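Local coordinates for protein putative 6-phosphogluconolactonase (PDB 3LHI) that probably hydrolyses 6-phosphogluconolactone to 6-phosphogluconate, the second step in the oxidative stage of the pentose phosphate pathway, at residues A52-D57 against L90-A95; W99-E104 against L122-Q127; H188-I193 against H227-E232; D203-G208 against L217-Q222. One frame throughout, in Å; residues are numbered along the deposited sequence. Where two conformers were deposited one is given.

Interaction 1: A52-D57 against L90-A95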
loop_
_atom_site.group_PDB
_atom_site.type_symbol
_atom_site.label_atom_id
_atom_site.label_comp_id
_atom_site.label_asym_id
_atom_site.label_seq_id
_atom_site.Cartn_x
_atom_site.Cartn_y
_atom_site.Cartn_z
ATOM N N ALA A 52 1.183 9.064 13.576
ATOM C CA ALA A 52 0.064 9.961 13.780
ATOM C C ALA A 52 -1.268 9.175 13.723
ATOM O O ALA A 52 -2.193 9.401 14.513
ATOM C CB ALA A 52 0.074 11.102 12.777
ATOM N N LEU A 53 -1.418 8.308 12.725
ATOM C CA LEU A 53 -2.667 7.561 12.561
ATOM C C LEU A 53 -2.904 6.669 13.766
ATOM O O LEU A 53 -4.066 6.510 14.200
ATOM C CB LEU A 53 -2.631 6.750 11.272
ATOM C CG LEU A 53 -3.845 5.881 10.970
ATOM C CD1 LEU A 53 -5.093 6.775 10.791
ATOM C CD2 LEU A 53 -3.589 5.062 9.723
ATOM N N SER A 54 -1.827 6.093 14.328
ATOM C CA SER A 54 -1.942 5.151 15.434
ATOM C C SER A 54 -2.595 5.779 16.668
ATOM O O SER A 54 -3.120 5.057 17.528
ATOM C CB SER A 54 -0.587 4.561 15.812
ATOM O OG SER A 54 0.221 5.485 16.554
ATOM N N GLN A 55 -2.518 7.103 16.776
ATOM C CA GLN A 55 -3.079 7.860 17.899
ATOM C C GLN A 55 -4.528 8.232 17.726
ATOM O O GLN A 55 -5.149 8.719 18.668
ATOM C CB GLN A 55 -2.246 9.135 18.135
ATOM C CG GLN A 55 -0.800 8.844 18.557
ATOM C CD GLN A 55 0.019 10.098 18.764
ATOM O OE1 GLN A 55 -0.512 11.197 18.743
ATOM N NE2 GLN A 55 1.297 9.927 18.983
ATOM N N LYS A 56 -5.078 8.052 16.538
ATOM C CA LYS A 56 -6.463 8.428 16.275
ATOM C C LYS A 56 -7.430 7.518 17.067
ATOM O O LYS A 56 -7.236 6.266 17.154
ATOM C CB LYS A 56 -6.754 8.337 14.773
ATOM C CG LYS A 56 -6.022 9.324 13.935
ATOM C CD LYS A 56 -6.604 10.721 14.150
ATOM C CE LYS A 56 -6.038 11.726 13.205
ATOM N NZ LYS A 56 -6.774 13.059 13.302
ATOM N N ASP A 57 -8.439 8.161 17.669
ATOM C CA ASP A 57 -9.414 7.440 18.512
ATOM C C ASP A 57 -10.549 6.893 17.696
ATOM O O ASP A 57 -11.692 7.211 17.911
ATOM C CB ASP A 57 -9.894 8.289 19.688
ATOM C CG ASP A 57 -10.472 7.444 20.872
ATOM O OD1 ASP A 57 -10.185 6.204 21.094
ATOM O OD2 ASP A 57 -11.184 8.092 21.665
ATOM N N LEU A 90 1.057 -0.538 14.515
ATOM C CA LEU A 90 0.205 -1.356 15.399
ATOM C C LEU A 90 0.612 -1.149 16.853
ATOM O O LEU A 90 1.170 -2.027 17.510
ATOM C CB LEU A 90 0.251 -2.818 15.005
ATOM C CG LEU A 90 -0.178 -3.133 13.558
ATOM C CD1 LEU A 90 -0.053 -4.618 13.294
ATOM C CD2 LEU A 90 -1.582 -2.619 13.213
ATOM N N LYS A 91 0.309 0.047 17.310
ATOM C CA LYS A 91 0.698 0.579 18.627
ATOM C C LYS A 91 -0.305 1.655 18.941
ATOM O O LYS A 91 -1.083 2.099 18.109
ATOM C CB LYS A 91 2.114 1.127 18.612
ATOM C CG LYS A 91 2.253 2.324 17.761
ATOM C CD LYS A 91 3.685 2.834 17.695
ATOM C CE LYS A 91 3.669 4.256 17.051
ATOM N NZ LYS A 91 4.901 4.637 16.343
ATOM N N ASN A 92 -0.260 2.171 20.191
ATOM C CA ASN A 92 -1.217 3.191 20.612
ATOM C C ASN A 92 -2.649 2.643 20.363
ATOM O O ASN A 92 -2.871 1.459 20.585
ATOM C CB ASN A 92 -0.952 4.536 19.940
ATOM C CG ASN A 92 0.405 5.108 20.286
ATOM O OD1 ASN A 92 0.825 5.086 21.448
ATOM N ND2 ASN A 92 1.102 5.628 19.275
ATOM N N LYS A 93 -3.587 3.479 19.943
ATOM C CA LYS A 93 -4.952 3.037 19.803
ATOM C C LYS A 93 -5.070 1.957 18.680
ATOM O O LYS A 93 -5.889 1.059 18.772
ATOM C CB LYS A 93 -5.862 4.221 19.481
ATOM C CG LYS A 93 -5.841 5.374 20.511
ATOM C CD LYS A 93 -6.417 5.005 21.740
ATOM C CE LYS A 93 -6.764 6.309 22.606
ATOM N NZ LYS A 93 -7.226 5.928 23.940
ATOM N N ALA A 94 -4.228 2.049 17.645
ATOM C CA ALA A 94 -4.304 1.142 16.523
ATOM C C ALA A 94 -3.778 -0.254 16.860
ATOM O O ALA A 94 -3.927 -1.173 16.046
ATOM C CB ALA A 94 -3.559 1.726 15.310
ATOM N N ALA A 95 -3.149 -0.474 18.030
ATOM C CA ALA A 95 -2.741 -1.819 18.411
ATOM C C ALA A 95 -3.950 -2.789 18.462
ATOM O O ALA A 95 -3.731 -3.990 18.278
ATOM C CB ALA A 95 -2.064 -1.813 19.784
HETATM O O HOH W 1 -9.902 4.892 23.307
#
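S54 marks the tight side of this contact. Its OG accepts a nearly straight hydrogen bond from N92 ND2, 2.9 Å long with 172° at the hydrogen, and the oxygen lies close to the N92 amide plane. With chi1 at 76°, the hydroxyl sits between its own backbone N and carbonyl carbon, where it also bonds N51 O in the preceding turn; two bonds thus hold it. A94 N donates to a lone pair of S54 O over 3.2 Å, and A94 CB rests 3.8 Å from S54 CA. In the Rossmann-like fold the pairing joins successive beta-alpha-beta crossovers: helix 47-54 links strands 36-40 and 63-71, and segment 90-95 leads from helix 81-88 into strand 98-99, parallel to 63-71. Toward solvent the fit slackens. K93 CB lies 3.4 Å from K56 O, and beyond it the chain bends at chi2 (-68°) and runs on past D57, with K93 CE 3.7 Å from D57 OD1. K93 NZ stays 4.1 Å from D57 OD1, beyond a salt bridge, and a water spans the distance, donating to D57 OD1 at 2.6 Å and accepting from K93 NZ at 2.9 Å.

Interaction 2: W99-E104 against L122-Q127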
loop_
_atom_site.group_PDB
_atom_site.type_symbol
_atom_site.label_atom_id
_atom_site.label_comp_id
_atom_site.label_asym_id
_atom_site.label_seq_id
_atom_site.Cartn_x
_atom_site.Cartn_y
_atom_site.Cartn_z
ATOM N N TRP A 99 -4.970 -7.651 12.317
ATOM C CA TRP A 99 -3.953 -7.844 11.284
ATOM C C TRP A 99 -4.367 -8.881 10.294
ATOM O O TRP A 99 -4.747 -9.982 10.688
ATOM C CB TRP A 99 -2.601 -8.217 11.903
ATOM C CG TRP A 99 -1.530 -8.425 10.918
ATOM C CD1 TRP A 99 -0.883 -9.591 10.670
ATOM C CD2 TRP A 99 -0.934 -7.457 10.084
ATOM N NE1 TRP A 99 0.044 -9.431 9.710
ATOM C CE2 TRP A 99 0.053 -8.129 9.314
ATOM C CE3 TRP A 99 -1.167 -6.113 9.846
ATOM C CZ2 TRP A 99 0.817 -7.490 8.388
ATOM C CZ3 TRP A 99 -0.399 -5.484 8.864
ATOM C CH2 TRP A 99 0.584 -6.189 8.170
ATOM N N ILE A 100 -4.345 -8.516 9.014
ATOM C CA ILE A 100 -4.648 -9.455 7.931
ATOM C C ILE A 100 -3.302 -9.774 7.240
ATOM O O ILE A 100 -2.677 -8.923 6.620
ATOM C CB ILE A 100 -5.651 -8.842 6.914
ATOM C CG1 ILE A 100 -6.961 -8.400 7.598
ATOM C CG2 ILE A 100 -5.889 -9.853 5.766
ATOM C CD1 ILE A 100 -7.811 -7.475 6.738
ATOM N N PRO A 101 -2.788 -11.001 7.435
ATOM C CA PRO A 101 -1.412 -11.303 7.042
ATOM C C PRO A 101 -1.209 -11.488 5.568
ATOM O O PRO A 101 -2.129 -11.948 4.838
ATOM C CB PRO A 101 -1.122 -12.587 7.778
ATOM C CG PRO A 101 -2.455 -13.279 7.785
ATOM C CD PRO A 101 -3.435 -12.163 8.105
HETATM N N MSE A 102 0.014 -11.192 5.146
HETATM C CA MSE A 102 0.502 -11.427 3.805
HETATM C C MSE A 102 1.538 -12.579 3.740
HETATM O O MSE A 102 1.603 -13.314 2.760
HETATM C CB MSE A 102 1.111 -10.134 3.261
HETATM C CG MSE A 102 0.114 -9.011 2.940
HETATM SE SE MSE A 102 -0.792 -9.327 1.233
HETATM C CE MSE A 102 0.355 -8.174 0.078
ATOM N N VAL A 103 2.362 -12.677 4.783
ATOM C CA VAL A 103 3.347 -13.752 5.025
ATOM C C VAL A 103 3.048 -14.304 6.408
ATOM O O VAL A 103 2.798 -13.551 7.380
ATOM C CB VAL A 103 4.817 -13.193 4.960
ATOM C CG1 VAL A 103 5.840 -14.240 5.382
ATOM C CG2 VAL A 103 5.130 -12.780 3.532
ATOM N N GLU A 104 3.079 -15.639 6.528
ATOM C CA GLU A 104 2.778 -16.315 7.780
ATOM C C GLU A 104 3.906 -16.151 8.787
ATOM O O GLU A 104 5.067 -16.391 8.443
ATOM C CB GLU A 104 2.544 -17.811 7.470
ATOM C CG GLU A 104 1.924 -18.577 8.609
ATOM C CD GLU A 104 1.492 -19.990 8.240
ATOM O OE1 GLU A 104 1.757 -20.414 7.098
ATOM O OE2 GLU A 104 0.885 -20.620 9.131
ATOM N N LEU A 122 -3.959 -15.008 -0.329
ATOM C CA LEU A 122 -5.276 -14.935 -0.991
ATOM C C LEU A 122 -6.384 -15.439 -0.105
ATOM O O LEU A 122 -7.505 -14.947 -0.179
ATOM C CB LEU A 122 -5.258 -15.676 -2.335
ATOM C CG LEU A 122 -4.562 -14.987 -3.527
ATOM C CD1 LEU A 122 -4.304 -15.995 -4.679
ATOM C CD2 LEU A 122 -5.276 -13.713 -3.987
ATOM N N LYS A 123 -6.101 -16.450 0.721
ATOM C CA LYS A 123 -7.062 -16.980 1.675
ATOM C C LYS A 123 -7.464 -15.988 2.769
ATOM O O LYS A 123 -8.542 -16.133 3.334
ATOM C CB LYS A 123 -6.592 -18.285 2.303
ATOM C CG LYS A 123 -6.640 -19.443 1.324
ATOM C CD LYS A 123 -6.038 -20.693 1.997
ATOM C CE LYS A 123 -6.105 -21.941 1.088
ATOM N NZ LYS A 123 -5.822 -21.751 -0.385
ATOM N N HIS A 124 -6.582 -15.015 3.098
ATOM C CA HIS A 124 -6.869 -14.045 4.142
ATOM C C HIS A 124 -7.339 -12.690 3.596
ATOM O O HIS A 124 -7.886 -11.857 4.318
ATOM C CB HIS A 124 -5.603 -13.844 4.968
ATOM C CG HIS A 124 -5.198 -15.047 5.741
ATOM N ND1 HIS A 124 -5.534 -15.221 7.063
ATOM C CD2 HIS A 124 -4.527 -16.162 5.370
ATOM C CE1 HIS A 124 -5.080 -16.394 7.481
ATOM N NE2 HIS A 124 -4.438 -16.969 6.480
ATOM N N TYR A 125 -7.085 -12.443 2.323
ATOM C CA TYR A 125 -7.336 -11.149 1.718
ATOM C C TYR A 125 -8.791 -10.695 1.778
ATOM O O TYR A 125 -9.724 -11.463 1.485
ATOM C CB TYR A 125 -6.931 -11.167 0.242
ATOM C CG TYR A 125 -7.206 -9.902 -0.510
ATOM C CD1 TYR A 125 -6.267 -8.897 -0.554
ATOM C CD2 TYR A 125 -8.393 -9.699 -1.197
ATOM C CE1 TYR A 125 -6.478 -7.747 -1.214
ATOM C CE2 TYR A 125 -8.626 -8.550 -1.895
ATOM C CZ TYR A 125 -7.668 -7.563 -1.940
ATOM O OH TYR A 125 -7.874 -6.412 -2.665
ATOM N N LYS A 126 -8.949 -9.421 2.129
ATOM C CA LYS A 126 -10.198 -8.693 2.052
ATOM C C LYS A 126 -9.969 -7.428 1.215
ATOM O O LYS A 126 -8.954 -6.746 1.385
ATOM C CB LYS A 126 -10.661 -8.292 3.461
ATOM C CG LYS A 126 -10.814 -9.495 4.388
ATOM C CD LYS A 126 -11.301 -9.090 5.761
ATOM C CE LYS A 126 -12.746 -8.604 5.774
ATOM N NZ LYS A 126 -13.206 -8.678 7.189
ATOM N N GLN A 127 -10.905 -7.078 0.346
ATOM C CA GLN A 127 -10.812 -5.868 -0.425
ATOM C C GLN A 127 -10.672 -4.645 0.498
ATOM O O GLN A 127 -11.563 -4.400 1.324
ATOM C CB GLN A 127 -12.056 -5.668 -1.302
ATOM C CG GLN A 127 -12.107 -4.377 -2.111
ATOM C CD GLN A 127 -11.139 -4.362 -3.263
ATOM O OE1 GLN A 127 -11.316 -5.168 -4.206
ATOM N NE2 GLN A 127 -10.145 -3.403 -3.257
#
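I100 O takes a hydrogen bond from T66 OG1, and the backbone of I100 is also bonded to I65; with its main chain secured on strand 63-71, I100 turns its side chain to H124 and K126. No hydrogen bond joins segments 99-104 and 122-127, so shape does the work. The CG2 branch of I100, anti to its own amide nitrogen, presses on H124 O at 3.2 Å, a methyl against a carbonyl. The other branch runs out toward the lysine: in the conformer given, I100 CD1 comes 4.0 Å from K126 CD, the two chains crossing at about a right angle, a tentative contact because K126 has a second conformer.

Beside this, P101 supplies a CH-pi contact to H124. P101 CG lies 3.9 Å from the centroid of the H124 ring, 19° off the ring normal, over the face but shifted toward the rim. The displacement favours the nitrogen side, as P101 CG comes within 3.7 Å of H124 ND1. Y120, one turn back on helix 114-124, touches P101 and meets the H124 ring with the planes at about 45°.

The contact lies at the surface, where the chain leaving strand 98-99 passes the end of helix 114-124 just before strand 130-133; M102, in the conformer given, and Y125 both touch L163 of strand 163-166.

Interaction 3: H188-I193 against H227-E232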
loop_
_atom_site.group_PDB
_atom_site.type_symbol
_atom_site.label_atom_id
_atom_site.label_comp_id
_atom_site.label_asym_id
_atom_site.label_seq_id
_atom_site.Cartn_x
_atom_site.Cartn_y
_atom_site.Cartn_z
ATOM N N HIS A 188 -11.122 4.321 -1.498
ATOM C CA HIS A 188 -10.374 5.542 -1.250
ATOM C C HIS A 188 -8.883 5.202 -1.383
ATOM O O HIS A 188 -8.378 4.427 -0.558
ATOM C CB HIS A 188 -10.708 6.078 0.178
ATOM C CG HIS A 188 -12.152 6.410 0.365
ATOM N ND1 HIS A 188 -12.652 7.666 0.108
ATOM C CD2 HIS A 188 -13.203 5.658 0.774
ATOM C CE1 HIS A 188 -13.957 7.673 0.337
ATOM N NE2 HIS A 188 -14.318 6.461 0.724
ATOM N N VAL A 189 -8.206 5.811 -2.356
ATOM C CA VAL A 189 -6.809 5.588 -2.632
ATOM C C VAL A 189 -6.038 6.868 -2.366
ATOM O O VAL A 189 -6.344 7.932 -2.916
ATOM C CB VAL A 189 -6.590 5.130 -4.073
ATOM C CG1 VAL A 189 -5.101 4.884 -4.355
ATOM C CG2 VAL A 189 -7.404 3.822 -4.344
ATOM N N PHE A 190 -5.014 6.743 -1.555
ATOM C CA PHE A 190 -4.091 7.824 -1.233
ATOM C C PHE A 190 -2.701 7.469 -1.767
ATOM O O PHE A 190 -2.342 6.299 -1.804
ATOM C CB PHE A 190 -3.999 8.017 0.258
ATOM C CG PHE A 190 -5.246 8.501 0.903
ATOM C CD1 PHE A 190 -6.264 7.612 1.282
ATOM C CD2 PHE A 190 -5.428 9.831 1.131
ATOM C CE1 PHE A 190 -7.441 8.100 1.856
ATOM C CE2 PHE A 190 -6.549 10.297 1.717
ATOM C CZ PHE A 190 -7.575 9.450 2.040
ATOM N N LEU A 191 -1.915 8.469 -2.155
ATOM C CA LEU A 191 -0.505 8.316 -2.542
ATOM C C LEU A 191 0.284 9.316 -1.696
ATOM O O LEU A 191 -0.039 10.533 -1.711
ATOM C CB LEU A 191 -0.314 8.620 -4.036
ATOM C CG LEU A 191 1.149 8.615 -4.505
ATOM C CD1 LEU A 191 1.794 7.249 -4.356
ATOM C CD2 LEU A 191 1.223 9.075 -5.958
ATOM N N ALA A 192 1.306 8.836 -1.014
ATOM C CA ALA A 192 2.212 9.685 -0.273
ATOM C C ALA A 192 3.596 9.610 -0.860
ATOM O O ALA A 192 4.138 8.523 -1.041
ATOM C CB ALA A 192 2.269 9.220 1.167
ATOM N N ILE A 193 4.131 10.774 -1.233
ATOM C CA ILE A 193 5.449 10.889 -1.844
ATOM C C ILE A 193 6.170 12.091 -1.243
ATOM O O ILE A 193 5.537 13.016 -0.776
ATOM C CB ILE A 193 5.354 10.974 -3.379
ATOM C CG1 ILE A 193 4.360 12.025 -3.849
ATOM C CG2 ILE A 193 5.156 9.574 -4.032
ATOM C CD1 ILE A 193 4.589 12.511 -5.288
ATOM N N HIS A 227 -5.793 10.567 -3.997
ATOM C CA HIS A 227 -5.524 11.740 -3.144
ATOM C C HIS A 227 -4.003 11.739 -2.862
ATOM O O HIS A 227 -3.531 10.855 -2.163
ATOM C CB HIS A 227 -6.347 11.595 -1.859
ATOM C CG HIS A 227 -7.811 11.389 -2.099
ATOM N ND1 HIS A 227 -8.670 12.459 -2.253
ATOM C CD2 HIS A 227 -8.565 10.261 -2.232
ATOM C CE1 HIS A 227 -9.898 12.004 -2.463
ATOM N NE2 HIS A 227 -9.866 10.674 -2.451
ATOM N N VAL A 228 -3.258 12.711 -3.419
ATOM C CA VAL A 228 -1.814 12.704 -3.404
ATOM C C VAL A 228 -1.314 13.712 -2.346
ATOM O O VAL A 228 -1.754 14.873 -2.337
ATOM C CB VAL A 228 -1.193 13.007 -4.788
ATOM C CG1 VAL A 228 0.335 12.877 -4.678
ATOM C CG2 VAL A 228 -1.814 12.104 -5.897
ATOM N N PHE A 229 -0.500 13.219 -1.420
ATOM C CA PHE A 229 0.076 14.014 -0.344
ATOM C C PHE A 229 1.561 14.078 -0.547
ATOM O O PHE A 229 2.248 13.065 -0.442
ATOM C CB PHE A 229 -0.251 13.426 1.038
ATOM C CG PHE A 229 -1.664 13.665 1.482
ATOM C CD1 PHE A 229 -2.752 13.056 0.850
ATOM C CD2 PHE A 229 -1.925 14.542 2.500
ATOM C CE1 PHE A 229 -4.031 13.346 1.228
ATOM C CE2 PHE A 229 -3.241 14.805 2.909
ATOM C CZ PHE A 229 -4.294 14.216 2.248
ATOM N N TYR A 230 2.073 15.285 -0.777
ATOM C CA TYR A 230 3.475 15.476 -1.139
ATOM C C TYR A 230 4.127 16.417 -0.162
ATOM O O TYR A 230 3.550 17.444 0.172
ATOM C CB TYR A 230 3.558 16.102 -2.530
ATOM C CG TYR A 230 4.934 16.561 -2.919
ATOM C CD1 TYR A 230 5.922 15.655 -3.237
ATOM C CD2 TYR A 230 5.269 17.905 -2.920
ATOM C CE1 TYR A 230 7.174 16.057 -3.590
ATOM C CE2 TYR A 230 6.557 18.309 -3.243
ATOM C CZ TYR A 230 7.505 17.390 -3.548
ATOM O OH TYR A 230 8.797 17.748 -3.896
ATOM N N ALA A 231 5.334 16.072 0.258
ATOM C CA ALA A 231 6.145 16.942 1.099
ATOM C C ALA A 231 7.453 17.163 0.396
ATOM O O ALA A 231 8.017 16.251 -0.182
ATOM C CB ALA A 231 6.400 16.280 2.464
ATOM N N GLU A 232 7.973 18.381 0.475
ATOM C CA GLU A 232 9.238 18.604 -0.194
ATOM C C GLU A 232 10.327 17.861 0.570
ATOM O O GLU A 232 10.282 17.439 1.759
ATOM C CB GLU A 232 9.602 20.092 -0.413
ATOM C CG GLU A 232 8.839 21.014 0.426
ATOM C CD GLU A 232 9.321 22.438 0.311
ATOM O OE1 GLU A 232 10.534 22.693 0.564
ATOM O OE2 GLU A 232 8.467 23.289 -0.015
ATOM O OXT GLU A 232 11.325 17.631 -0.089
#
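F190 and H227 begin a run of parallel bridges between strands 188-194 and 226-231, the two strands of a beta-alpha-beta crossover in the Rossmann-like sheet, with helices 196-206 and 215-219 in the connection. Their short segments diverge by only 19°, so the side chains fall into neighbouring rows.

On one face stand F190, A192, H227 and F229. The F190 ring makes the main bump: H227 CB packs on F190 CD2 at 3.6 Å, H227 CD2 lies over one face of the phenyl ring, and F229 CE1 meets its edge in plane, 3.8 Å from F190 CD2. The imidazole of H227 is turned obliquely to the F190 ring, planes at 34°, and brings its own edge to V189 O. Small A192 leaves a dip beside the two phenylalanines, and L18 of helix 11-33 fills it, touching F190, A192 and F229 together.

The other face carries L191, V228, I193 and Y230. L191 CD2 and V228 CG1 lie side by side at 4.1 Å. I193 takes a less usual torsion: chi1 of 50° sets CG1 between the backbone N and carbonyl carbon and carries its end across to the neighbouring strand, with I193 CD1 at 4.0 Å from Y230 CD1. F202 of helix 196-206 enters the hollow lined by L191, I193 and V228.

Five backbone hydrogen bonds lock this register; the shortest runs from F229 N to L191 O, 2.7 Å, the donor lying nearly on the line of the carbonyl bond.

Interaction 4: D203-G208 against L217-Q222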
loop_
_atom_site.group_PDB
_atom_site.type_symbol
_atom_site.label_atom_id
_atom_site.label_comp_id
_atom_site.label_asym_id
_atom_site.label_seq_id
_atom_site.Cartn_x
_atom_site.Cartn_y
_atom_site.Cartn_z
ATOM N N ASP A 203 5.198 13.669 -12.002
ATOM C CA ASP A 203 4.695 14.504 -13.101
ATOM C C ASP A 203 4.781 13.771 -14.459
ATOM O O ASP A 203 3.842 13.848 -15.282
ATOM C CB ASP A 203 5.423 15.846 -13.120
ATOM C CG ASP A 203 5.046 16.754 -11.940
ATOM O OD1 ASP A 203 3.927 16.627 -11.375
ATOM O OD2 ASP A 203 5.896 17.613 -11.594
ATOM N N GLN A 204 5.866 13.049 -14.696
ATOM C CA GLN A 204 5.928 12.181 -15.886
ATOM C C GLN A 204 4.759 11.191 -15.876
ATOM O O GLN A 204 3.956 11.115 -16.838
ATOM C CB GLN A 204 7.251 11.435 -15.929
ATOM C CG GLN A 204 7.506 10.617 -17.192
ATOM C CD GLN A 204 7.608 11.453 -18.442
ATOM O OE1 GLN A 204 8.170 12.560 -18.431
ATOM N NE2 GLN A 204 7.065 10.929 -19.542
ATOM N N ALA A 205 4.606 10.471 -14.763
ATOM C CA ALA A 205 3.560 9.457 -14.727
ATOM C C ALA A 205 2.190 10.035 -14.970
ATOM O O ALA A 205 1.334 9.378 -15.537
ATOM C CB ALA A 205 3.605 8.672 -13.391
ATOM N N ALA A 206 1.978 11.271 -14.494
ATOM C CA ALA A 206 0.709 11.975 -14.637
ATOM C C ALA A 206 0.335 12.296 -16.106
ATOM O O ALA A 206 -0.838 12.478 -16.398
ATOM C CB ALA A 206 0.744 13.310 -13.794
ATOM N N GLN A 207 1.344 12.338 -16.988
ATOM C CA GLN A 207 1.188 12.627 -18.442
ATOM C C GLN A 207 0.300 11.647 -19.226
ATOM O O GLN A 207 -0.248 12.003 -20.292
ATOM C CB GLN A 207 2.564 12.614 -19.125
ATOM C CG GLN A 207 3.465 13.803 -18.816
ATOM C CD GLN A 207 4.710 13.842 -19.706
ATOM O OE1 GLN A 207 4.623 13.653 -20.922
ATOM N NE2 GLN A 207 5.869 14.083 -19.100
ATOM N N GLY A 208 0.238 10.403 -18.745
ATOM C CA GLY A 208 -0.568 9.350 -19.324
ATOM C C GLY A 208 -0.036 7.970 -19.030
ATOM O O GLY A 208 1.027 7.834 -18.426
ATOM N N LEU A 217 -0.534 3.811 -14.379
ATOM C CA LEU A 217 -1.696 2.983 -14.673
ATOM C C LEU A 217 -2.797 3.120 -13.628
ATOM O O LEU A 217 -3.964 2.778 -13.883
ATOM C CB LEU A 217 -1.310 1.520 -14.850
ATOM C CG LEU A 217 -0.215 1.242 -15.897
ATOM C CD1 LEU A 217 0.014 -0.270 -15.957
ATOM C CD2 LEU A 217 -0.522 1.911 -17.243
ATOM N N VAL A 218 -2.413 3.550 -12.417
ATOM C CA VAL A 218 -3.353 3.863 -11.363
ATOM C C VAL A 218 -3.890 5.264 -11.554
ATOM O O VAL A 218 -5.095 5.454 -11.505
ATOM C CB VAL A 218 -2.676 3.713 -9.987
ATOM C CG1 VAL A 218 -3.653 4.167 -8.847
ATOM C CG2 VAL A 218 -2.105 2.281 -9.747
ATOM N N LEU A 219 -3.028 6.242 -11.782
ATOM C CA LEU A 219 -3.408 7.656 -11.917
ATOM C C LEU A 219 -4.401 7.858 -13.057
ATOM O O LEU A 219 -5.320 8.684 -12.961
ATOM C CB LEU A 219 -2.164 8.540 -12.137
ATOM C CG LEU A 219 -1.166 8.602 -10.988
ATOM C CD1 LEU A 219 0.075 9.411 -11.423
ATOM C CD2 LEU A 219 -1.797 9.215 -9.736
ATOM N N ASN A 220 -4.245 7.063 -14.105
ATOM C CA ASN A 220 -5.031 7.176 -15.339
ATOM C C ASN A 220 -6.176 6.153 -15.469
ATOM O O ASN A 220 -6.883 6.106 -16.490
ATOM C CB ASN A 220 -4.057 7.133 -16.554
ATOM C CG ASN A 220 -3.159 8.388 -16.633
ATOM O OD1 ASN A 220 -3.658 9.426 -17.047
ATOM N ND2 ASN A 220 -1.847 8.309 -16.197
ATOM N N HIS A 221 -6.419 5.375 -14.426
ATOM C CA HIS A 221 -7.427 4.327 -14.468
ATOM C C HIS A 221 -8.807 4.958 -14.290
ATOM O O HIS A 221 -9.001 5.847 -13.431
ATOM C CB HIS A 221 -7.187 3.332 -13.334
ATOM C CG HIS A 221 -7.864 2.011 -13.494
ATOM N ND1 HIS A 221 -9.242 1.851 -13.404
ATOM C CD2 HIS A 221 -7.352 0.773 -13.703
ATOM C CE1 HIS A 221 -9.529 0.567 -13.559
ATOM N NE2 HIS A 221 -8.402 -0.105 -13.758
ATOM N N GLN A 222 -9.765 4.490 -15.092
ATOM C CA GLN A 222 -11.159 4.936 -14.957
ATOM C C GLN A 222 -11.594 4.613 -13.542
ATOM O O GLN A 222 -11.319 3.516 -12.998
ATOM C CB GLN A 222 -12.079 4.244 -15.986
ATOM C CG GLN A 222 -13.525 4.821 -16.046
ATOM C CD GLN A 222 -14.460 4.351 -14.932
ATOM O OE1 GLN A 222 -14.372 3.203 -14.441
ATOM N NE2 GLN A 222 -15.394 5.231 -14.550
#
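This is packing between the C-terminal ends of two consecutive helical elements, 196-206 and 215-219, at the margin of the fold. Its apolar part is slight: L219 CD1 approaches A205 CB at 4.1 Å and lies equally far from A206 N, so one methyl of the leucine rests on the last part of the first helix. The extended side chain of L219 (chi2 174°) carries that methyl across.

Beside it, N220, the first residue past helix 215-219 to leave helical geometry, lays its amide against the chain at G208. N220 ND2 comes 3.4 Å from G208 C, and the amide oxygen N220 OD1 is 3.8 Å from G208 CA. The same ND2 makes a weak hydrogen bond to A205 O, 3.4 Å with an angle of only 129° at the hydrogen. Its stronger partner is S216 O in the helix just before it, so the amide mainly folds back on the turn that precedes it and reaches across to A205 as a secondary link. G208 lets the chain break away here: with phi at 154° and an extended psi, a CB would be jammed against the carbonyl oxygen of Q207, so this backbone shape suits glycine.

Around the contact, Y213, I215 and S216 pack on A205 from the connection and the second helix, V218 touches L180 and I183 of helix 180-184, and V218 and L219 both reach C226 of strand 226-231.

Overall arrangement
From the N terminus, interaction 1 comes first, closing the loop that holds strand 63-71 and helix 81-88 and so joining two crossover connections. Interaction 2 opens after it, where the end of helix 114-124 returns to the chain just beyond strand 98-99, closing a loop that contains most of that helix. The two are in series yet touch, L90 CD1 lying 3.9 Å from W99 CE3. Interaction 3 then spans from strand 188-194 to the C-terminal strand, and interaction 4 is contained within that span, tying together the helices of the connection; their centres are about 14 Å apart. Interactions 1 and 4 lie on opposite sides of the chain's centre, with centres about 32 Å apart.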